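Local coordinates for glucan-binding protein C, GbpC (Streptococcus mutans UA159, PDB 5UQZ), which is a calcium-binding cell-wall protein that binds glucan and probably mediates both sucrose-dependent and sucrose-independent adherence of the bacterium, at residues A[226-231]-A[317-322]; A[264-267]-A[273-276]; A[282-287]-A[298-303]. All blocks are in the same frame, centred on the assembly; numbering follows the deposited sequence.

All three contacts belong to the beta-supersandwich domain of GbpC. Contact 1 joins strand 227-230 to the end of strand 312-319, both in the larger antiparallel sheet, and holds one calcium ligand, Asn226. Nested inside the loop it closes come contact 2 and then contact 3, in series along the irregular chain between strands 260-263 and 303-306. They lie behind that ligand, the side chains of Asn267 and Trp284 about 8 Å and 6 Å from the ion. The centre of contact 1 is about 14 Å from that of contact 2. Direct polar bonds join each pair, so the calcium-binding loop, strand 227-230 and the long loop with its aromatic cluster form one continuous unit beside helix 3-51.

Contact 1: A[226-231]-A[317-322]; sequences NHWTTK and GGNDQN. With CA (calcium ion), chain B.
Trp228 meets Asn319 where two strands of the larger antiparallel sheet, 227-230 and 312-319, come near each other with strand 233-240 between them. The benzo side of the indole does the touching: Trp228 CZ2 lies 3.7 Å from Asn319 OD1, and the amide is tilted 41° from the ring plane. With CG set between the backbone N and the carbonyl carbon (chi1 54°), the indole reaches across strand 233-240 toward Asn319. Asn319 OD1 has its polar partner in His235 ND1, on the intervening strand, so its meeting with the tryptophan is packing.

Further along, Asp320 OD2 comes 2.7 Å from Lys231 O, a doubtful approach of two acceptors that the model leaves unexplained; Asp320 OD1 forms a salt bridge with Arg191.

Just before strand 227-230, Asn226 OD1 binds the calcium ion at 2.3 Å, with four waters and three atoms from elsewhere, Ser224 O and Glu237 OE1 among them. Asn226 ND2 is bonded to two acceptors, Gln268 OE1 and Asp285 OD2. Holding the amide by its nitrogen sets which end of it faces the ion, so the oxygen is the atom presented to the metal.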
loop_
_atom_site.group_PDB
_atom_site.type_symbol
_atom_site.label_atom_id
_atom_site.label_comp_id
_atom_site.label_asym_id
_atom_site.label_seq_id
_atom_site.Cartn_x
_atom_site.Cartn_y
_atom_site.Cartn_z
ATOM N N ASN A 226 2.104 -6.574 0.242
ATOM C CA ASN A 226 2.077 -7.592 -0.806
ATOM C C ASN A 226 3.038 -8.739 -0.522
ATOM O O ASN A 226 4.154 -8.504 -0.060
ATOM C CB ASN A 226 2.512 -6.982 -2.158
ATOM C CG ASN A 226 1.696 -5.785 -2.544
ATOM O OD1 ASN A 226 1.823 -4.740 -1.912
ATOM N ND2 ASN A 226 0.820 -5.924 -3.530
ATOM N N HIS A 227 2.598 -9.946 -0.873
ATOM C CA HIS A 227 3.479 -11.095 -0.936
ATOM C C HIS A 227 3.180 -11.759 -2.274
ATOM O O HIS A 227 2.081 -12.289 -2.490
ATOM C CB HIS A 227 3.177 -12.051 0.222
ATOM C CG HIS A 227 4.074 -13.261 0.261
ATOM N ND1 HIS A 227 4.101 -14.129 1.335
ATOM C CD2 HIS A 227 4.984 -13.737 -0.631
ATOM C CE1 HIS A 227 4.994 -15.075 1.108
ATOM N NE2 HIS A 227 5.536 -14.864 -0.079
ATOM N N TRP A 228 4.123 -11.709 -3.191
ATOM C CA TRP A 228 3.982 -12.409 -4.458
ATOM C C TRP A 228 5.128 -13.391 -4.644
ATOM O O TRP A 228 6.252 -13.123 -4.205
ATOM C CB TRP A 228 3.847 -11.461 -5.659
ATOM C CG TRP A 228 4.900 -10.361 -5.911
ATOM C CD1 TRP A 228 4.771 -9.012 -5.633
ATOM C CD2 TRP A 228 6.189 -10.513 -6.529
ATOM N NE1 TRP A 228 5.898 -8.332 -6.066
ATOM C CE2 TRP A 228 6.775 -9.227 -6.612
ATOM C CE3 TRP A 228 6.905 -11.613 -7.022
ATOM C CZ2 TRP A 228 8.043 -9.015 -7.162
ATOM C CZ3 TRP A 228 8.171 -11.393 -7.569
ATOM C CH2 TRP A 228 8.716 -10.116 -7.626
ATOM N N THR A 229 4.818 -14.535 -5.251
ATOM C CA THR A 229 5.809 -15.576 -5.480
ATOM C C THR A 229 5.754 -15.953 -6.950
ATOM O O THR A 229 4.734 -16.480 -7.426
ATOM C CB THR A 229 5.545 -16.797 -4.593
ATOM O OG1 THR A 229 5.463 -16.404 -3.215
ATOM C CG2 THR A 229 6.666 -17.789 -4.737
ATOM N N THR A 230 6.835 -15.657 -7.668
ATOM C CA THR A 230 6.899 -15.982 -9.081
ATOM C C THR A 230 8.318 -16.432 -9.390
ATOM O O THR A 230 9.193 -16.451 -8.511
ATOM C CB THR A 230 6.585 -14.784 -9.989
ATOM O OG1 THR A 230 7.677 -13.868 -9.990
ATOM C CG2 THR A 230 5.305 -14.057 -9.600
ATOM N N LYS A 231 8.554 -16.755 -10.662
ATOM C CA LYS A 231 9.896 -17.074 -11.110
ATOM C C LYS A 231 10.895 -15.980 -10.794
ATOM O O LYS A 231 12.097 -16.260 -10.706
ATOM C CB LYS A 231 9.847 -17.299 -12.641
ATOM C CG LYS A 231 11.166 -17.611 -13.300
ATOM C CD LYS A 231 10.995 -17.897 -14.801
ATOM C CE LYS A 231 10.463 -16.707 -15.587
ATOM N NZ LYS A 231 10.684 -16.857 -17.068
ATOM N N GLY A 317 11.650 -7.446 0.652
ATOM C CA GLY A 317 12.760 -8.220 0.109
ATOM C C GLY A 317 12.232 -9.482 -0.533
ATOM O O GLY A 317 11.037 -9.761 -0.513
ATOM N N GLY A 318 13.153 -10.246 -1.121
ATOM C CA GLY A 318 12.808 -11.517 -1.743
ATOM C C GLY A 318 12.853 -11.536 -3.256
ATOM O O GLY A 318 12.693 -12.612 -3.845
ATOM N N ASN A 319 13.054 -10.391 -3.916
ATOM C CA ASN A 319 13.172 -10.398 -5.369
ATOM C C ASN A 319 14.427 -11.137 -5.788
ATOM O O ASN A 319 15.439 -11.150 -5.069
ATOM C CB ASN A 319 13.353 -8.968 -5.898
ATOM C CG ASN A 319 12.064 -8.188 -5.897
ATOM O OD1 ASN A 319 11.117 -8.525 -5.148
ATOM N ND2 ASN A 319 12.011 -7.093 -6.616
ATOM N N ASP A 320 14.393 -11.700 -7.001
ATOM C CA ASP A 320 15.606 -12.225 -7.592
ATOM C C ASP A 320 16.564 -11.094 -7.987
ATOM O O ASP A 320 16.191 -9.918 -8.175
ATOM C CB ASP A 320 15.277 -13.090 -8.809
ATOM C CG ASP A 320 14.735 -14.465 -8.388
ATOM O OD1 ASP A 320 15.171 -14.970 -7.326
ATOM O OD2 ASP A 320 13.942 -15.039 -9.110
ATOM N N GLN A 321 17.817 -11.496 -8.148
ATOM C CA GLN A 321 18.846 -10.593 -8.631
ATOM C C GLN A 321 18.403 -9.896 -9.914
ATOM O O GLN A 321 17.782 -10.506 -10.805
ATOM C CB GLN A 321 20.111 -11.419 -8.897
ATOM C CG GLN A 321 21.308 -10.585 -9.236
ATOM C CD GLN A 321 22.530 -11.442 -9.407
ATOM O OE1 GLN A 321 22.462 -12.565 -9.933
ATOM N NE2 GLN A 321 23.636 -10.949 -8.949
ATOM N N ASN A 322 18.699 -8.596 -10.008
ATOM C CA ASN A 322 18.428 -7.784 -11.191
ATOM C C ASN A 322 16.974 -7.358 -11.351
ATOM O O ASN A 322 16.666 -6.680 -12.349
ATOM C CB ASN A 322 18.962 -8.400 -12.497
ATOM C CG ASN A 322 20.457 -8.504 -12.479
ATOM O OD1 ASN A 322 21.126 -7.630 -11.918
ATOM N ND2 ASN A 322 20.992 -9.572 -13.039
HETATM CA CA CA B . 2.589 -2.625 -1.267
HETATM O O HOH W 1 1.759 -2.071 -3.516
HETATM O O HOH W 2 4.192 -3.240 -3.171
HETATM O O HOH W 3 3.707 -0.732 -2.407
HETATM O O HOH W 4 3.092 -1.027 0.417
#

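Contact 2: A[264-267]-A[273-276]; sequences AKDN and GATF
Ala274 lays its methyl against the backbone of Asn267, Ala274 CB reaching Asn267 C at 3.6 Å. The two segments belong to the long irregular loop between strands 260-263 and 303-306 of the beta-supersandwich domain, and here the loop folds back on itself, with the CA atoms of Asn267 and Ala274 4.6 Å apart. Ala274 CB also lies 3.9 Å from Asp266 O, so this methyl rests against two successive residues of the backbone.

The polar groups of 264-267 are turned to other partners. Asp266 OD1 accepts from the N-H groups of Gln268, forming an Asx turn, and of Tyr269, while OD2 takes Asn272 ND2 and the N-H of Thr229. Asn267 CB points away from Ala274; its OD1 accepts the N-H of His227, and its ND2 bonds Leu225 O, beside the calcium ligand Asn226, and Ser253 OG. The bonds to Thr229 and His227 tie the loop to strand 227-230, and at the far end Phe276 packs on Ala37 and Gln38 of helix 3-51.

Back at the fold itself, Asp266 CG stands opposite the backbone N (chi1 -179°), and Asp266 OD1 comes within 4.2 Å of Ala274 CB.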
loop_
_atom_site.group_PDB
_atom_site.type_symbol
_atom_site.label_atom_id
_atom_site.label_comp_id
_atom_site.label_asym_id
_atom_site.label_seq_id
_atom_site.Cartn_x
_atom_site.Cartn_y
_atom_site.Cartn_z
ATOM N N ALA A 264 1.655 -14.537 5.175
ATOM C CA ALA A 264 2.562 -15.685 5.156
ATOM C C ALA A 264 2.629 -16.331 3.778
ATOM O O ALA A 264 3.685 -16.858 3.389
ATOM C CB ALA A 264 2.110 -16.707 6.202
ATOM N N LYS A 265 1.515 -16.333 3.049
ATOM C CA LYS A 265 1.417 -16.924 1.726
ATOM C C LYS A 265 1.209 -15.836 0.686
ATOM O O LYS A 265 0.911 -14.686 0.990
ATOM C CB LYS A 265 0.254 -17.922 1.679
ATOM C CG LYS A 265 0.443 -19.117 2.586
ATOM C CD LYS A 265 -0.744 -20.032 2.417
ATOM C CE LYS A 265 -1.032 -20.878 3.657
ATOM N NZ LYS A 265 -1.415 -22.282 3.284
ATOM N N ASP A 266 1.362 -16.207 -0.585
ATOM C CA ASP A 266 1.102 -15.286 -1.687
ATOM C C ASP A 266 -0.306 -14.726 -1.553
ATOM O O ASP A 266 -1.259 -15.478 -1.338
ATOM C CB ASP A 266 1.300 -16.062 -2.991
ATOM C CG ASP A 266 1.089 -15.215 -4.273
ATOM O OD1 ASP A 266 -0.015 -14.683 -4.451
ATOM O OD2 ASP A 266 1.985 -15.120 -5.153
ATOM N N ASN A 267 -0.427 -13.406 -1.639
ATOM C CA ASN A 267 -1.731 -12.754 -1.622
ATOM C C ASN A 267 -1.951 -11.942 -2.884
ATOM O O ASN A 267 -2.870 -11.122 -2.944
ATOM C CB ASN A 267 -1.904 -11.889 -0.374
ATOM C CG ASN A 267 -0.932 -10.726 -0.298
ATOM O OD1 ASN A 267 -0.179 -10.476 -1.240
ATOM N ND2 ASN A 267 -0.947 -10.011 0.825
ATOM N N GLY A 273 -3.037 -19.200 -5.176
ATOM C CA GLY A 273 -3.835 -19.441 -4.001
ATOM C C GLY A 273 -4.461 -18.211 -3.370
ATOM O O GLY A 273 -5.234 -18.358 -2.424
ATOM N N ALA A 274 -4.146 -17.008 -3.849
ATOM C CA ALA A 274 -4.747 -15.822 -3.245
ATOM C C ALA A 274 -6.250 -15.803 -3.507
ATOM O O ALA A 274 -6.759 -16.341 -4.497
ATOM C CB ALA A 274 -4.145 -14.574 -3.878
ATOM N N THR A 275 -6.974 -15.129 -2.611
ATOM C CA THR A 275 -8.429 -15.016 -2.775
ATOM C C THR A 275 -8.814 -14.011 -3.843
ATOM O O THR A 275 -9.841 -14.187 -4.522
ATOM C CB THR A 275 -9.052 -14.637 -1.437
ATOM O OG1 THR A 275 -8.654 -15.606 -0.460
ATOM C CG2 THR A 275 -10.585 -14.516 -1.522
ATOM N N PHE A 276 -8.026 -12.962 -3.984
ATOM C CA PHE A 276 -8.252 -11.901 -4.946
ATOM C C PHE A 276 -6.948 -11.666 -5.681
ATOM O O PHE A 276 -5.874 -11.786 -5.080
ATOM C CB PHE A 276 -8.662 -10.591 -4.241
ATOM C CG PHE A 276 -9.835 -10.755 -3.325
ATOM C CD1 PHE A 276 -11.146 -10.765 -3.802
ATOM C CD2 PHE A 276 -9.650 -10.862 -1.968
ATOM C CE1 PHE A 276 -12.233 -10.917 -2.911
ATOM C CE2 PHE A 276 -10.717 -11.022 -1.088
ATOM C CZ PHE A 276 -12.013 -11.038 -1.545
#

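Contact 3: A[282-287]-A[298-303]; sequences DGWDAV and AYYGAG
Aromatic packing comes first: Tyr300 drives its edge into one face of Trp284 in a T-shaped pair. The planes stand at 80°, the tyrosine centroid lies 5.2 Å from that of the indole five-membered ring, and Tyr300 CD2 approaches Trp284 CD1 to 3.7 Å. A chi1 of 176° carries the phenol away from its own backbone N and brings its edge onto the indole face.

CH-pi contact follows on the same face. Gly301 CA sits 3.9 Å from the centroid of the six-membered ring of Trp284, 27° off its normal; having no side chain, this glycine brings its backbone right down on the ring. Asp285 CB lies over the opposite face, so the indole is sandwiched between its own turn and the 3-10 end.

The backbones meet through a CA-H...O contact, Ala298 CA to Trp284 O at 3.4 Å. Trp284 is the second residue of a type I turn that runs from Gly283 to Ala286, closed by Ala286 N to Gly283 O.

Conventional hydrogen bonds lead outward. Trp284 NE1 donates to Asn267 O, and Tyr300 OH accepts from Thr275 N; the tyrosine ring also makes an edge-to-face pair with Phe276. Asp285 bonds Asn226 ND2 and the hydroxyl of Ser224, which binds calcium through its backbone O. Covered on both faces and bonded through its N-H, the indole is probably held still where it packs on the calcium ligand Asn226.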
loop_
_atom_site.group_PDB
_atom_site.type_symbol
_atom_site.label_atom_id
_atom_site.label_comp_id
_atom_site.label_asym_id
_atom_site.label_seq_id
_atom_site.Cartn_x
_atom_site.Cartn_y
_atom_site.Cartn_z
ATOM N N ASP A 282 -8.644 -3.585 -11.505
ATOM C CA ASP A 282 -9.641 -4.232 -10.661
ATOM C C ASP A 282 -9.030 -5.013 -9.509
ATOM O O ASP A 282 -9.767 -5.657 -8.749
ATOM C CB ASP A 282 -10.540 -5.149 -11.499
ATOM C CG ASP A 282 -11.259 -4.403 -12.599
ATOM O OD1 ASP A 282 -11.550 -3.203 -12.412
ATOM O OD2 ASP A 282 -11.538 -5.022 -13.650
ATOM N N GLY A 283 -7.727 -4.948 -9.331
ATOM C CA GLY A 283 -7.106 -5.741 -8.301
ATOM C C GLY A 283 -7.240 -5.102 -6.938
ATOM O O GLY A 283 -7.484 -3.890 -6.803
ATOM N N TRP A 284 -7.030 -5.921 -5.905
ATOM C CA TRP A 284 -7.211 -5.413 -4.541
ATOM C C TRP A 284 -6.222 -4.306 -4.191
ATOM O O TRP A 284 -6.495 -3.524 -3.273
ATOM C CB TRP A 284 -7.168 -6.551 -3.507
ATOM C CG TRP A 284 -5.858 -7.262 -3.352
ATOM C CD1 TRP A 284 -5.545 -8.490 -3.843
ATOM C CD2 TRP A 284 -4.687 -6.802 -2.610
ATOM N NE1 TRP A 284 -4.238 -8.816 -3.506
ATOM C CE2 TRP A 284 -3.712 -7.799 -2.740
ATOM C CE3 TRP A 284 -4.386 -5.657 -1.850
ATOM C CZ2 TRP A 284 -2.457 -7.674 -2.167
ATOM C CZ3 TRP A 284 -3.160 -5.536 -1.294
ATOM C CH2 TRP A 284 -2.184 -6.530 -1.444
ATOM N N ASP A 285 -5.076 -4.235 -4.881
ATOM C CA ASP A 285 -4.006 -3.305 -4.538
ATOM C C ASP A 285 -4.001 -2.100 -5.447
ATOM O O ASP A 285 -3.056 -1.315 -5.398
ATOM C CB ASP A 285 -2.657 -4.036 -4.591
ATOM C CG ASP A 285 -1.542 -3.269 -3.888
ATOM O OD1 ASP A 285 -1.774 -2.592 -2.872
ATOM O OD2 ASP A 285 -0.383 -3.382 -4.374
ATOM N N ALA A 286 -5.049 -1.903 -6.236
ATOM C CA ALA A 286 -5.063 -0.759 -7.139
ATOM C C ALA A 286 -5.129 0.524 -6.333
ATOM O O ALA A 286 -5.885 0.621 -5.363
ATOM C CB ALA A 286 -6.290 -0.835 -8.055
ATOM N N VAL A 287 -4.378 1.527 -6.771
ATOM C CA VAL A 287 -4.316 2.789 -6.044
ATOM C C VAL A 287 -4.369 3.943 -7.030
ATOM O O VAL A 287 -3.963 3.820 -8.191
ATOM C CB VAL A 287 -3.073 2.899 -5.113
ATOM C CG1 VAL A 287 -3.076 1.781 -4.062
ATOM C CG2 VAL A 287 -1.771 2.880 -5.920
ATOM N N ALA A 298 -9.314 -3.848 -0.741
ATOM C CA ALA A 298 -7.997 -3.477 -0.216
ATOM C C ALA A 298 -7.715 -4.124 1.146
ATOM O O ALA A 298 -6.554 -4.414 1.465
ATOM C CB ALA A 298 -7.879 -1.968 -0.141
ATOM N N TYR A 299 -8.750 -4.374 1.954
ATOM C CA TYR A 299 -8.562 -4.979 3.269
ATOM C C TYR A 299 -7.797 -6.285 3.179
ATOM O O TYR A 299 -7.120 -6.681 4.132
ATOM C CB TYR A 299 -9.928 -5.218 3.971
ATOM C CG TYR A 299 -10.651 -6.429 3.432
ATOM C CD1 TYR A 299 -11.478 -6.356 2.304
ATOM C CD2 TYR A 299 -10.445 -7.683 4.006
ATOM C CE1 TYR A 299 -12.105 -7.476 1.772
ATOM C CE2 TYR A 299 -11.052 -8.812 3.482
ATOM C CZ TYR A 299 -11.882 -8.699 2.354
ATOM O OH TYR A 299 -12.492 -9.774 1.800
ATOM N N TYR A 300 -7.892 -6.967 2.030
ATOM C CA TYR A 300 -7.316 -8.294 1.948
ATOM C C TYR A 300 -5.805 -8.269 2.119
ATOM O O TYR A 300 -5.224 -9.278 2.539
ATOM C CB TYR A 300 -7.693 -8.917 0.610
ATOM C CG TYR A 300 -7.091 -10.254 0.344
ATOM C CD1 TYR A 300 -7.444 -11.390 1.107
ATOM C CD2 TYR A 300 -6.192 -10.423 -0.705
ATOM C CE1 TYR A 300 -6.856 -12.621 0.859
ATOM C CE2 TYR A 300 -5.640 -11.662 -0.981
ATOM C CZ TYR A 300 -5.973 -12.752 -0.205
ATOM O OH TYR A 300 -5.398 -13.989 -0.477
ATOM N N GLY A 301 -5.156 -7.169 1.747
ATOM C CA GLY A 301 -3.719 -7.064 1.878
ATOM C C GLY A 301 -3.289 -6.174 3.029
ATOM O O GLY A 301 -2.131 -5.735 3.043
ATOM N N ALA A 302 -4.160 -5.936 4.004
ATOM C CA ALA A 302 -3.903 -4.878 4.972
ATOM C C ALA A 302 -3.825 -5.373 6.412
ATOM O O ALA A 302 -4.499 -6.326 6.817
ATOM C CB ALA A 302 -5.022 -3.856 4.936
ATOM N N GLY A 303 -3.016 -4.663 7.196
ATOM C CA GLY A 303 -3.065 -4.696 8.642
ATOM C C GLY A 303 -3.337 -3.303 9.158
ATOM O O GLY A 303 -3.561 -2.356 8.399
#